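UDP-N-acetylglucosamine--peptide N-acetylglucosaminyltransferase stabilizing protein GtfB (Streptococcus gordonii, PDB 5E9T) acts with GtfA in a heterotetramer that attaches the first GlcNAc to the serine-rich adhesin GspB, and binds this substrate for accessory SecA2/SecY2 export. Local coordinates at residues B[1-5]-B[188-192]; B[42-48]-B[179-183]; B[148-152]-B[163-167]; B[176-180]-B[201-205]. All blocks are in the same frame, centred on the assembly; numbering follows the deposited sequence.

Contact 1: residues B[1-5]-B[188-192]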
loop_
_atom_site.group_PDB
_atom_site.type_symbol
_atom_site.label_atom_id
_atom_site.label_comp_id
_atom_site.label_asym_id
_atom_site.label_seq_id
_atom_site.Cartn_x
_atom_site.Cartn_y
_atom_site.Cartn_z
HETATM N N MSE B 1 -15.746 -53.463 -7.684
HETATM C CA MSE B 1 -14.343 -53.110 -7.776
HETATM C C MSE B 1 -14.147 -51.602 -7.925
HETATM O O MSE B 1 -14.927 -50.948 -8.611
HETATM C CB MSE B 1 -13.728 -53.849 -8.945
HETATM C CG MSE B 1 -12.290 -54.174 -8.758
HETATM SE SE MSE B 1 -11.614 -54.524 -10.527
HETATM C CE MSE B 1 -9.801 -54.812 -10.167
ATOM N N ILE B 2 -13.130 -51.053 -7.256
ATOM C CA ILE B 2 -12.791 -49.637 -7.364
ATOM C C ILE B 2 -11.279 -49.485 -7.327
ATOM O O ILE B 2 -10.570 -50.266 -6.684
ATOM C CB ILE B 2 -13.417 -48.769 -6.244
ATOM C CG1 ILE B 2 -12.917 -49.214 -4.866
ATOM C CG2 ILE B 2 -14.939 -48.771 -6.313
ATOM C CD1 ILE B 2 -12.944 -48.104 -3.831
ATOM N N GLN B 3 -10.786 -48.466 -8.025
ATOM C CA GLN B 3 -9.431 -47.972 -7.830
ATOM C C GLN B 3 -9.505 -46.637 -7.115
ATOM O O GLN B 3 -10.208 -45.724 -7.559
ATOM C CB GLN B 3 -8.675 -47.800 -9.144
ATOM C CG GLN B 3 -8.710 -48.975 -10.064
ATOM C CD GLN B 3 -8.670 -48.531 -11.499
ATOM O OE1 GLN B 3 -9.319 -47.555 -11.868
ATOM N NE2 GLN B 3 -7.912 -49.238 -12.322
ATOM N N LEU B 4 -8.782 -46.529 -6.013
ATOM C CA LEU B 4 -8.819 -45.341 -5.178
ATOM C C LEU B 4 -7.410 -44.778 -5.094
ATOM O O LEU B 4 -6.548 -45.353 -4.425
ATOM C CB LEU B 4 -9.354 -45.700 -3.806
ATOM C CG LEU B 4 -9.580 -44.591 -2.811
ATOM C CD1 LEU B 4 -10.887 -43.889 -3.084
ATOM C CD2 LEU B 4 -9.639 -45.302 -1.551
ATOM N N PHE B 5 -7.178 -43.642 -5.737
ATOM C CA PHE B 5 -5.850 -43.059 -5.795
ATOM C C PHE B 5 -5.819 -41.770 -4.989
ATOM O O PHE B 5 -6.715 -40.928 -5.120
ATOM C CB PHE B 5 -5.419 -42.807 -7.241
ATOM C CG PHE B 5 -5.487 -44.031 -8.117
ATOM C CD1 PHE B 5 -4.625 -45.097 -7.915
ATOM C CD2 PHE B 5 -6.402 -44.105 -9.154
ATOM C CE1 PHE B 5 -4.687 -46.219 -8.722
ATOM C CE2 PHE B 5 -6.462 -45.223 -9.964
ATOM C CZ PHE B 5 -5.604 -46.280 -9.748
ATOM N N ASP B 188 -22.831 -46.173 -3.884
ATOM C CA ASP B 188 -23.166 -47.596 -3.909
ATOM C C ASP B 188 -22.128 -48.385 -4.704
ATOM O O ASP B 188 -22.452 -49.313 -5.447
ATOM C CB ASP B 188 -24.580 -47.816 -4.459
ATOM C CG ASP B 188 -25.087 -49.223 -4.226
ATOM O OD1 ASP B 188 -24.438 -49.975 -3.467
ATOM O OD2 ASP B 188 -26.139 -49.573 -4.797
ATOM N N LEU B 189 -20.863 -48.004 -4.555
ATOM C CA LEU B 189 -19.790 -48.646 -5.295
ATOM C C LEU B 189 -19.469 -50.006 -4.693
ATOM O O LEU B 189 -19.435 -50.176 -3.468
ATOM C CB LEU B 189 -18.544 -47.766 -5.300
ATOM C CG LEU B 189 -18.793 -46.337 -5.753
ATOM C CD1 LEU B 189 -17.486 -45.559 -5.785
ATOM C CD2 LEU B 189 -19.504 -46.324 -7.111
ATOM N N ASP B 190 -19.216 -50.971 -5.569
ATOM C CA ASP B 190 -18.974 -52.340 -5.149
ATOM C C ASP B 190 -17.545 -52.476 -4.632
ATOM O O ASP B 190 -16.582 -52.207 -5.358
ATOM C CB ASP B 190 -19.227 -53.294 -6.308
ATOM C CG ASP B 190 -19.014 -54.723 -5.914
ATOM O OD1 ASP B 190 -18.927 -54.974 -4.700
ATOM O OD2 ASP B 190 -18.934 -55.594 -6.795
ATOM N N LEU B 191 -17.421 -52.892 -3.374
ATOM C CA LEU B 191 -16.183 -52.875 -2.609
ATOM C C LEU B 191 -15.435 -54.218 -2.595
ATOM O O LEU B 191 -14.674 -54.455 -1.652
ATOM C CB LEU B 191 -16.448 -52.356 -1.193
ATOM C CG LEU B 191 -16.589 -50.820 -1.213
ATOM C CD1 LEU B 191 -17.197 -50.250 0.067
ATOM C CD2 LEU B 191 -15.252 -50.140 -1.517
ATOM N N ASP B 192 -15.698 -55.131 -3.554
ATOM C CA ASP B 192 -14.957 -56.402 -3.624
ATOM C C ASP B 192 -13.500 -56.184 -3.333
ATOM O O ASP B 192 -12.885 -56.899 -2.531
ATOM C CB ASP B 192 -14.952 -57.033 -5.029
ATOM C CG ASP B 192 -16.281 -57.046 -5.708
ATOM O OD1 ASP B 192 -16.305 -57.354 -6.899
ATOM O OD2 ASP B 192 -17.289 -56.796 -5.070
#
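The terminal nitrogen of Met1, a selenomethionine, donates a hydrogen bond to Asp190 O, with Met1 N and Asp190 O 2.8 Å apart. The nitrogen approaches from above the carbonyl plane, 45° out of it, rather than along a lone pair. The Asp190 carboxylate turns to the same amino group: its CG stands anti to the backbone N (chi1 -179°), which leaves OD2 3.9 Å from Met1 N, a long salt bridge. One residue further on, Ile2 directs its side chain at the 188-192 loop and uses both of its branches, CG2 against Leu189 and CD1 against Leu191. CG2 of Ile2 lies 3.9 Å from CB of Leu189, the two side chains crossing near a right angle, while CD1 of Ile2 comes within 3.9 Å of CD2 of Leu191. With chi1 at 61°, CG1 is held between the backbone N and carbonyl carbon, and this puts CD1 on the Leu191 side. Leu184 of helix 176-186 touches Ile2, Leu189 and Leu191 alike. The loop leaves that helix through a Schellman motif at Asp188 and leads into strand 194-196, which pairs with strand 2-5 in the parallel sheet of a Rossmann-like domain. Backbone bonds from Ile2 to His193 and Leu195 continue the pairing. Since the amino terminus probably carries a positive charge, the acidic loop would offer it partial electrostatic compensation beside the mainly apolar packing of Ile2.

Contact 2: residues B[42-48]-B[179-183]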
loop_
_atom_site.group_PDB
_atom_site.type_symbol
_atom_site.label_atom_id
_atom_site.label_comp_id
_atom_site.label_asym_id
_atom_site.label_seq_id
_atom_site.Cartn_x
_atom_site.Cartn_y
_atom_site.Cartn_z
ATOM N N ILE B 42 -13.332 -39.604 -10.991
ATOM C CA ILE B 42 -14.156 -38.683 -10.217
ATOM C C ILE B 42 -13.451 -38.429 -8.892
ATOM O O ILE B 42 -12.519 -39.144 -8.512
ATOM C CB ILE B 42 -15.582 -39.220 -9.961
ATOM C CG1 ILE B 42 -15.526 -40.647 -9.417
ATOM C CG2 ILE B 42 -16.446 -39.132 -11.215
ATOM C CD1 ILE B 42 -16.817 -41.087 -8.781
ATOM N N SER B 43 -13.897 -37.395 -8.180
ATOM C CA SER B 43 -13.389 -37.096 -6.852
ATOM C C SER B 43 -14.542 -36.633 -5.975
ATOM O O SER B 43 -15.400 -35.870 -6.440
ATOM C CB SER B 43 -12.308 -36.008 -6.897
ATOM O OG SER B 43 -11.745 -35.796 -5.615
ATOM N N PRO B 44 -14.568 -37.033 -4.700
ATOM C CA PRO B 44 -15.681 -36.616 -3.833
ATOM C C PRO B 44 -15.773 -35.112 -3.663
ATOM O O PRO B 44 -16.864 -34.588 -3.405
ATOM C CB PRO B 44 -15.370 -37.319 -2.504
ATOM C CG PRO B 44 -13.897 -37.556 -2.538
ATOM C CD PRO B 44 -13.570 -37.837 -3.973
ATOM N N TYR B 45 -14.655 -34.398 -3.811
ATOM C CA TYR B 45 -14.682 -32.948 -3.670
ATOM C C TYR B 45 -15.331 -32.283 -4.878
ATOM O O TYR B 45 -16.117 -31.339 -4.727
ATOM C CB TYR B 45 -13.264 -32.426 -3.453
ATOM C CG TYR B 45 -12.691 -32.830 -2.119
ATOM C CD1 TYR B 45 -13.053 -32.158 -0.961
ATOM C CD2 TYR B 45 -11.800 -33.890 -2.011
ATOM C CE1 TYR B 45 -12.543 -32.520 0.265
ATOM C CE2 TYR B 45 -11.279 -34.261 -0.784
ATOM C CZ TYR B 45 -11.657 -33.570 0.351
ATOM O OH TYR B 45 -11.153 -33.921 1.581
ATOM N N THR B 46 -15.024 -32.766 -6.082
ATOM C CA THR B 46 -15.535 -32.175 -7.312
ATOM C C THR B 46 -16.844 -32.793 -7.783
ATOM O O THR B 46 -17.478 -32.242 -8.690
ATOM C CB THR B 46 -14.495 -32.316 -8.429
ATOM O OG1 THR B 46 -14.205 -33.702 -8.629
ATOM C CG2 THR B 46 -13.213 -31.598 -8.057
ATOM N N TYR B 47 -17.276 -33.898 -7.172
ATOM C CA TYR B 47 -18.352 -34.705 -7.741
ATOM C C TYR B 47 -19.709 -34.020 -7.611
ATOM O O TYR B 47 -20.547 -34.118 -8.515
ATOM C CB TYR B 47 -18.367 -36.076 -7.060
ATOM C CG TYR B 47 -19.409 -37.052 -7.560
ATOM C CD1 TYR B 47 -19.212 -37.770 -8.733
ATOM C CD2 TYR B 47 -20.570 -37.285 -6.836
ATOM C CE1 TYR B 47 -20.153 -38.672 -9.182
ATOM C CE2 TYR B 47 -21.514 -38.185 -7.275
ATOM C CZ TYR B 47 -21.303 -38.876 -8.449
ATOM O OH TYR B 47 -22.247 -39.776 -8.889
ATOM N N PHE B 48 -19.946 -33.326 -6.502
ATOM C CA PHE B 48 -21.262 -32.778 -6.197
ATOM C C PHE B 48 -21.438 -31.330 -6.634
ATOM O O PHE B 48 -22.488 -30.741 -6.356
ATOM C CB PHE B 48 -21.537 -32.883 -4.697
ATOM C CG PHE B 48 -21.517 -34.288 -4.172
ATOM C CD1 PHE B 48 -22.516 -35.185 -4.516
ATOM C CD2 PHE B 48 -20.507 -34.710 -3.323
ATOM C CE1 PHE B 48 -22.502 -36.478 -4.031
ATOM C CE2 PHE B 48 -20.488 -36.001 -2.832
ATOM C CZ PHE B 48 -21.486 -36.887 -3.188
ATOM N N PHE B 179 -15.044 -38.918 5.240
ATOM C CA PHE B 179 -15.698 -38.296 4.094
ATOM C C PHE B 179 -15.671 -39.217 2.880
ATOM O O PHE B 179 -16.700 -39.424 2.225
ATOM C CB PHE B 179 -15.043 -36.956 3.762
ATOM C CG PHE B 179 -15.651 -36.274 2.571
ATOM C CD1 PHE B 179 -17.025 -36.129 2.472
ATOM C CD2 PHE B 179 -14.855 -35.788 1.547
ATOM C CE1 PHE B 179 -17.593 -35.510 1.376
ATOM C CE2 PHE B 179 -15.418 -35.166 0.449
ATOM C CZ PHE B 179 -16.790 -35.028 0.364
ATOM N N ILE B 180 -14.498 -39.775 2.565
ATOM C CA ILE B 180 -14.376 -40.704 1.442
ATOM C C ILE B 180 -15.343 -41.866 1.613
ATOM O O ILE B 180 -16.001 -42.307 0.665
ATOM C CB ILE B 180 -12.923 -41.200 1.329
ATOM C CG1 ILE B 180 -11.960 -40.026 1.159
ATOM C CG2 ILE B 180 -12.776 -42.172 0.171
ATOM C CD1 ILE B 180 -10.517 -40.391 1.438
ATOM N N ARG B 181 -15.447 -42.364 2.836
ATOM C CA ARG B 181 -16.322 -43.476 3.165
ATOM C C ARG B 181 -17.779 -43.168 2.874
ATOM O O ARG B 181 -18.501 -44.013 2.322
ATOM C CB ARG B 181 -16.116 -43.784 4.631
ATOM C CG ARG B 181 -14.812 -44.490 4.851
ATOM C CD ARG B 181 -15.017 -45.932 4.583
ATOM N NE ARG B 181 -15.451 -46.573 5.803
ATOM C CZ ARG B 181 -16.547 -47.305 5.935
ATOM N NH1 ARG B 181 -16.817 -47.817 7.121
ATOM N NH2 ARG B 181 -17.388 -47.519 4.926
ATOM N N PHE B 182 -18.230 -41.986 3.273
ATOM C CA PHE B 182 -19.552 -41.534 2.884
ATOM C C PHE B 182 -19.703 -41.567 1.372
ATOM O O PHE B 182 -20.741 -41.989 0.850
ATOM C CB PHE B 182 -19.774 -40.133 3.433
ATOM C CG PHE B 182 -20.990 -39.473 2.899
ATOM C CD1 PHE B 182 -20.922 -38.690 1.760
ATOM C CD2 PHE B 182 -22.200 -39.622 3.543
ATOM C CE1 PHE B 182 -22.043 -38.081 1.268
ATOM C CE2 PHE B 182 -23.325 -39.011 3.060
ATOM C CZ PHE B 182 -23.248 -38.237 1.919
ATOM N N PHE B 183 -18.663 -41.138 0.655
ATOM C CA PHE B 183 -18.721 -41.076 -0.801
ATOM C C PHE B 183 -18.852 -42.466 -1.413
ATOM O O PHE B 183 -19.633 -42.665 -2.351
ATOM C CB PHE B 183 -17.475 -40.360 -1.325
ATOM C CG PHE B 183 -17.526 -40.042 -2.784
ATOM C CD1 PHE B 183 -18.534 -39.245 -3.296
ATOM C CD2 PHE B 183 -16.551 -40.521 -3.643
ATOM C CE1 PHE B 183 -18.578 -38.943 -4.641
ATOM C CE2 PHE B 183 -16.589 -40.223 -4.989
ATOM C CZ PHE B 183 -17.605 -39.433 -5.489
#
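Pro44 rests on Phe183: Pro44 CB stands 3.6 Å from the ring centroid, 19° off the normal, a CH-pi contact over the face. The edge of the same Phe183 ring carries two more aromatics. It points at the face of Tyr47 in an edge-to-face pair, centroids 5.1 Å apart and planes at 75°, and Phe48 CZ approaches in the plane of the ring, 3.8 Å from Phe183 CD1. Tyr47, Phe48 and Phe183 thus form an aromatic cluster, to which Ile42 adds its CD1 3.8 Å from Phe183 CZ. The Phe183 ring reaches this site because its CG is anti to the backbone N (chi1 -171°), extending from helix 176-186 toward the short turn 44-47. That turn, a weakly bonded helix, follows edge strand 41-42 of the parallel sheet and begins the way out toward the long antiparallel sheet, so the contact packs the junction of the two sheets against a helix. One turn back, Phe179 CE2 meets Pro44 CB at 3.7 Å, and the Phe179 ring turns its edge to the face of Tyr45, centroids 5.3 Å apart. In the next shell, Glu154 takes a hydrogen bond with Tyr45 OH and Tyr143 meets the Tyr45 ring, while Ser43 OG bonds to the carbonyls of Val30 and Glu32. Ile29 of strand 28-30 touches Ile42, Pro44 and Phe183 from the parallel sheet.

Contact 3: residues B[148-152]-B[163-167]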
loop_
_atom_site.group_PDB
_atom_site.type_symbol
_atom_site.label_atom_id
_atom_site.label_comp_id
_atom_site.label_asym_id
_atom_site.label_seq_id
_atom_site.Cartn_x
_atom_site.Cartn_y
_atom_site.Cartn_z
ATOM N N GLY B 148 -22.497 -21.068 -6.819
ATOM C CA GLY B 148 -21.784 -20.319 -5.803
ATOM C C GLY B 148 -22.199 -20.598 -4.377
ATOM O O GLY B 148 -22.118 -19.702 -3.530
ATOM N N GLN B 149 -22.622 -21.819 -4.076
ATOM C CA GLN B 149 -23.096 -22.188 -2.752
ATOM C C GLN B 149 -22.090 -23.122 -2.097
ATOM O O GLN B 149 -21.365 -23.849 -2.782
ATOM C CB GLN B 149 -24.462 -22.868 -2.835
ATOM C CG GLN B 149 -25.353 -22.285 -3.913
ATOM C CD GLN B 149 -26.807 -22.243 -3.506
ATOM O OE1 GLN B 149 -27.161 -22.595 -2.380
ATOM N NE2 GLN B 149 -27.662 -21.808 -4.421
ATOM N N GLU B 150 -22.047 -23.115 -0.767
ATOM C CA GLU B 150 -21.053 -23.945 -0.100
ATOM C C GLU B 150 -21.532 -25.390 -0.153
ATOM O O GLU B 150 -22.561 -25.735 0.437
ATOM C CB GLU B 150 -20.858 -23.500 1.347
ATOM C CG GLU B 150 -21.025 -22.017 1.624
ATOM C CD GLU B 150 -20.674 -21.658 3.065
ATOM O OE1 GLU B 150 -19.469 -21.598 3.396
ATOM O OE2 GLU B 150 -21.601 -21.447 3.875
ATOM N N ARG B 151 -20.819 -26.227 -0.903
ATOM C CA ARG B 151 -21.015 -27.669 -0.840
ATOM C C ARG B 151 -20.110 -28.346 0.185
ATOM O O ARG B 151 -20.563 -29.233 0.916
ATOM C CB ARG B 151 -20.837 -28.279 -2.232
ATOM C CG ARG B 151 -21.929 -27.842 -3.215
ATOM C CD ARG B 151 -23.263 -28.515 -2.902
ATOM N NE ARG B 151 -24.310 -27.597 -2.446
ATOM C CZ ARG B 151 -25.229 -27.052 -3.240
ATOM N NH1 ARG B 151 -25.229 -27.318 -4.539
ATOM N NH2 ARG B 151 -26.149 -26.238 -2.738
ATOM N N ILE B 152 -18.835 -27.962 0.253
ATOM C CA ILE B 152 -17.877 -28.597 1.155
ATOM C C ILE B 152 -16.993 -27.528 1.779
ATOM O O ILE B 152 -16.354 -26.749 1.063
ATOM C CB ILE B 152 -16.991 -29.636 0.440
ATOM C CG1 ILE B 152 -17.829 -30.760 -0.168
ATOM C CG2 ILE B 152 -15.948 -30.193 1.405
ATOM C CD1 ILE B 152 -17.030 -31.688 -1.058
ATOM N N LEU B 163 -20.062 -31.036 5.188
ATOM C CA LEU B 163 -20.666 -31.375 3.907
ATOM C C LEU B 163 -22.116 -30.924 3.924
ATOM O O LEU B 163 -22.917 -31.438 4.711
ATOM C CB LEU B 163 -20.577 -32.879 3.645
ATOM C CG LEU B 163 -21.267 -33.389 2.380
ATOM C CD1 LEU B 163 -20.715 -32.678 1.162
ATOM C CD2 LEU B 163 -21.097 -34.891 2.238
ATOM N N THR B 164 -22.454 -29.961 3.074
ATOM C CA THR B 164 -23.850 -29.599 2.862
ATOM C C THR B 164 -24.139 -29.656 1.370
ATOM O O THR B 164 -23.711 -28.781 0.610
ATOM C CB THR B 164 -24.167 -28.218 3.441
ATOM O OG1 THR B 164 -25.569 -27.955 3.309
ATOM C CG2 THR B 164 -23.358 -27.121 2.750
ATOM N N LEU B 165 -24.902 -30.665 0.964
ATOM C CA LEU B 165 -25.316 -30.812 -0.419
ATOM C C LEU B 165 -26.687 -30.167 -0.585
ATOM O O LEU B 165 -27.305 -29.717 0.381
ATOM C CB LEU B 165 -25.313 -32.288 -0.816
ATOM C CG LEU B 165 -23.958 -32.973 -0.611
ATOM C CD1 LEU B 165 -24.052 -34.480 -0.804
ATOM C CD2 LEU B 165 -22.946 -32.376 -1.560
ATOM N N ASP B 166 -27.183 -30.129 -1.816
ATOM C CA ASP B 166 -28.399 -29.374 -2.083
ATOM C C ASP B 166 -29.620 -30.098 -1.530
ATOM O O ASP B 166 -29.762 -31.314 -1.688
ATOM C CB ASP B 166 -28.563 -29.132 -3.579
ATOM C CG ASP B 166 -29.814 -28.339 -3.899
ATOM O OD1 ASP B 166 -30.327 -27.642 -2.996
ATOM O OD2 ASP B 166 -30.287 -28.412 -5.052
ATOM N N GLN B 167 -30.490 -29.342 -0.860
ATOM C CA GLN B 167 -31.768 -29.826 -0.341
ATOM C C GLN B 167 -31.597 -31.023 0.586
ATOM O O GLN B 167 -32.531 -31.808 0.777
ATOM C CB GLN B 167 -32.738 -30.163 -1.477
ATOM C CG GLN B 167 -33.680 -29.026 -1.827
ATOM C CD GLN B 167 -34.548 -29.340 -3.030
ATOM O OE1 GLN B 167 -35.140 -30.418 -3.119
ATOM N NE2 GLN B 167 -34.630 -28.398 -3.963
#
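Arg151 and Thr164 join the two segments through backbone on one side and a bent arginine on the other. The close part is the strand pairing: Thr164 N donates to Arg151 O at 3.0 Å with an N-H...O angle of 151°, beside the antiparallel non-hydrogen-bonded pair Ile152-Leu163. Here Leu163 CD1 meets Ile152 CG1 at 3.7 Å, the side chains crossing at a slant on a shared face of the sheet. A CA-H...O contact, Arg151 CA to Thr164 O at 3.3 Å, adds to the pairing. The looser side follows the Arg151 side chain toward exposed Asp166. Bends at chi2 (-73°) and chi3 bring NE to Thr164 O at 3.3 Å, a weak hydrogen bond, and lay one guanidinium face over Leu165 C and Asp166 CB. The Asp166 carboxylate runs almost parallel to the guanidinium, planes 7° apart, yet no N-H points at it: Arg151 NH2 and Asp166 OD1 are 4.4 Å apart, so only charge attraction would act. Arg151 and Ile152 both face Tyr143, a classic beta bulge. Buried Glu150 makes salt bridges to Arg146 and Arg165 of the Gtf1 chain, placing this bend at the heteromeric interface. Strands 150-155 and 161-163 lie between 138-144 and 171-173 in the antiparallel sheet, and helix 176-186 packs on them through Phe179 (on Ile152 and Leu163) and Phe182 (on Leu163).

Contact 4: residues B[176-180]-B[201-205]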
loop_
_atom_site.group_PDB
_atom_site.type_symbol
_atom_site.label_atom_id
_atom_site.label_comp_id
_atom_site.label_asym_id
_atom_site.label_seq_id
_atom_site.Cartn_x
_atom_site.Cartn_y
_atom_site.Cartn_z
ATOM N N ARG B 176 -10.990 -36.924 6.894
ATOM C CA ARG B 176 -11.000 -37.169 5.455
ATOM C C ARG B 176 -11.400 -38.603 5.136
ATOM O O ARG B 176 -12.096 -38.856 4.144
ATOM C CB ARG B 176 -9.618 -36.860 4.875
ATOM C CG ARG B 176 -9.501 -37.045 3.377
ATOM C CD ARG B 176 -8.904 -35.805 2.735
ATOM N NE ARG B 176 -7.536 -35.549 3.174
ATOM C CZ ARG B 176 -6.993 -34.338 3.247
ATOM N NH1 ARG B 176 -7.711 -33.272 2.924
ATOM N NH2 ARG B 176 -5.739 -34.188 3.653
ATOM N N VAL B 177 -10.958 -39.558 5.960
ATOM C CA VAL B 177 -11.352 -40.951 5.768
ATOM C C VAL B 177 -12.865 -41.086 5.857
ATOM O O VAL B 177 -13.503 -41.704 4.996
ATOM C CB VAL B 177 -10.645 -41.859 6.792
ATOM C CG1 VAL B 177 -11.318 -43.217 6.848
ATOM C CG2 VAL B 177 -9.175 -42.010 6.439
ATOM N N ASP B 178 -13.464 -40.484 6.885
ATOM C CA ASP B 178 -14.911 -40.570 7.048
ATOM C C ASP B 178 -15.652 -39.910 5.891
ATOM O O ASP B 178 -16.780 -40.306 5.575
ATOM C CB ASP B 178 -15.324 -39.946 8.380
ATOM C CG ASP B 178 -14.948 -40.811 9.566
ATOM O OD1 ASP B 178 -15.763 -41.680 9.945
ATOM O OD2 ASP B 178 -13.839 -40.630 10.112
ATOM N N PHE B 179 -15.044 -38.918 5.240
ATOM C CA PHE B 179 -15.698 -38.296 4.094
ATOM C C PHE B 179 -15.671 -39.217 2.880
ATOM O O PHE B 179 -16.700 -39.424 2.225
ATOM C CB PHE B 179 -15.043 -36.956 3.762
ATOM C CG PHE B 179 -15.651 -36.274 2.571
ATOM C CD1 PHE B 179 -17.025 -36.129 2.472
ATOM C CD2 PHE B 179 -14.855 -35.788 1.547
ATOM C CE1 PHE B 179 -17.593 -35.510 1.376
ATOM C CE2 PHE B 179 -15.418 -35.166 0.449
ATOM C CZ PHE B 179 -16.790 -35.028 0.364
ATOM N N ILE B 180 -14.498 -39.775 2.565
ATOM C CA ILE B 180 -14.376 -40.704 1.442
ATOM C C ILE B 180 -15.343 -41.866 1.613
ATOM O O ILE B 180 -16.001 -42.307 0.665
ATOM C CB ILE B 180 -12.923 -41.200 1.329
ATOM C CG1 ILE B 180 -11.960 -40.026 1.159
ATOM C CG2 ILE B 180 -12.776 -42.172 0.171
ATOM C CD1 ILE B 180 -10.517 -40.391 1.438
ATOM N N TYR B 201 -4.565 -41.548 2.891
ATOM C CA TYR B 201 -5.979 -41.844 3.125
ATOM C C TYR B 201 -6.489 -43.012 2.283
ATOM O O TYR B 201 -7.316 -43.806 2.750
ATOM C CB TYR B 201 -6.794 -40.582 2.851
ATOM C CG TYR B 201 -6.110 -39.358 3.409
ATOM C CD1 TYR B 201 -6.009 -39.169 4.781
ATOM C CD2 TYR B 201 -5.530 -38.416 2.572
ATOM C CE1 TYR B 201 -5.369 -38.068 5.302
ATOM C CE2 TYR B 201 -4.888 -37.308 3.086
ATOM C CZ TYR B 201 -4.811 -37.140 4.452
ATOM O OH TYR B 201 -4.173 -36.039 4.972
ATOM N N SER B 202 -6.016 -43.127 1.037
ATOM C CA SER B 202 -6.426 -44.234 0.172
ATOM C C SER B 202 -6.136 -45.578 0.809
ATOM O O SER B 202 -6.734 -46.598 0.431
ATOM C CB SER B 202 -5.695 -44.176 -1.165
ATOM O OG SER B 202 -4.396 -44.723 -1.004
ATOM N N PHE B 203 -5.128 -45.630 1.672
ATOM C CA PHE B 203 -4.948 -46.846 2.433
ATOM C C PHE B 203 -5.874 -46.851 3.643
ATOM O O PHE B 203 -6.640 -47.800 3.857
ATOM C CB PHE B 203 -3.485 -46.996 2.825
ATOM C CG PHE B 203 -3.273 -47.995 3.891
ATOM C CD1 PHE B 203 -4.053 -49.151 3.984
ATOM C CD2 PHE B 203 -2.324 -47.765 4.832
ATOM C CE1 PHE B 203 -3.857 -50.033 5.007
ATOM C CE2 PHE B 203 -2.139 -48.629 5.819
ATOM C CZ PHE B 203 -2.883 -49.768 5.919
ATOM N N LEU B 204 -5.861 -45.768 4.419
ATOM C CA LEU B 204 -6.646 -45.740 5.646
ATOM C C LEU B 204 -8.141 -45.955 5.402
ATOM O O LEU B 204 -8.861 -46.329 6.333
ATOM C CB LEU B 204 -6.418 -44.424 6.390
ATOM C CG LEU B 204 -4.957 -44.048 6.646
ATOM C CD1 LEU B 204 -4.823 -42.545 6.736
ATOM C CD2 LEU B 204 -4.414 -44.699 7.909
ATOM N N VAL B 205 -8.633 -45.756 4.182
ATOM C CA VAL B 205 -9.991 -46.210 3.892
ATOM C C VAL B 205 -10.057 -47.735 3.958
ATOM O O VAL B 205 -11.057 -48.317 4.401
ATOM C CB VAL B 205 -10.445 -45.687 2.521
ATOM C CG1 VAL B 205 -10.661 -44.147 2.568
ATOM C CG2 VAL B 205 -9.451 -46.131 1.497
#
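The helical segments 176-180 and 201-205 cross at -66°, their axes approaching to 9.4 Å, with Val177 and Val205 the nearest CA pair. At one end of the crossing Arg176 reaches the phenol of Tyr201: Arg176 NH2 donates to Tyr201 OH at 2.8 Å with an N-H...O angle of 157°, the hydroxyl lying close to the guanidinium plane. The arginine comes in over a face of the ring, NE above its rim. Its CG stands 4.3 Å from the ring centroid in a CH-pi contact, and the guanidinium plane is turned 73° from the ring, standing steeply on it rather than stacking. Bends at chi2 and chi3 fold the chain so that CG and NE both overlie the phenol while NH2 reaches the hydroxyl. Both helices pack on the parallel sheet of a Rossmann-like domain: helix 176-186 leads to strand 194-196, and helix 201-207 belongs to the beta-alpha-beta crossover from strand 194-196 to strand 216-219. Nearer that sheet, Ile180 packs on Val205 and on the CB of Tyr201. Ile180 CG2 lies 3.8 Å from Val205 CG1, and Ile180 CD1 lies 4.0 Å from Tyr201 CB, both pairs of side chains crossing near a right angle. Val177 CG2 meets Leu204 CB at 3.7 Å further along. Leu4 of strand 2-5 touches Ile180 and Val205. Arg176 NH1 also forms a salt bridge with Glu154 of strand 150-155, while NH2 is held by Tyr201.

Helix 176-186 ties the set together: contacts 2 and 4 both use it, sharing Phe179 and Ile180, with centres about 10 Å apart, and contact 1 takes up the loop that follows it. Contacts 1 and 4 alternate along the chain and meet where Leu4 packs on Ile180 and Val205. Contact 3 falls entirely within the span between the two segments of contact 2, reaches its rings through Phe179 and Phe182, and closes before contact 4 opens; the centres of contacts 1 and 3 are about 25 Å apart. The chain runs from parallel sheet to antiparallel sheet and back, so this helix bridges the Rossmann-like domain and the extended sheet that meets Gtf1.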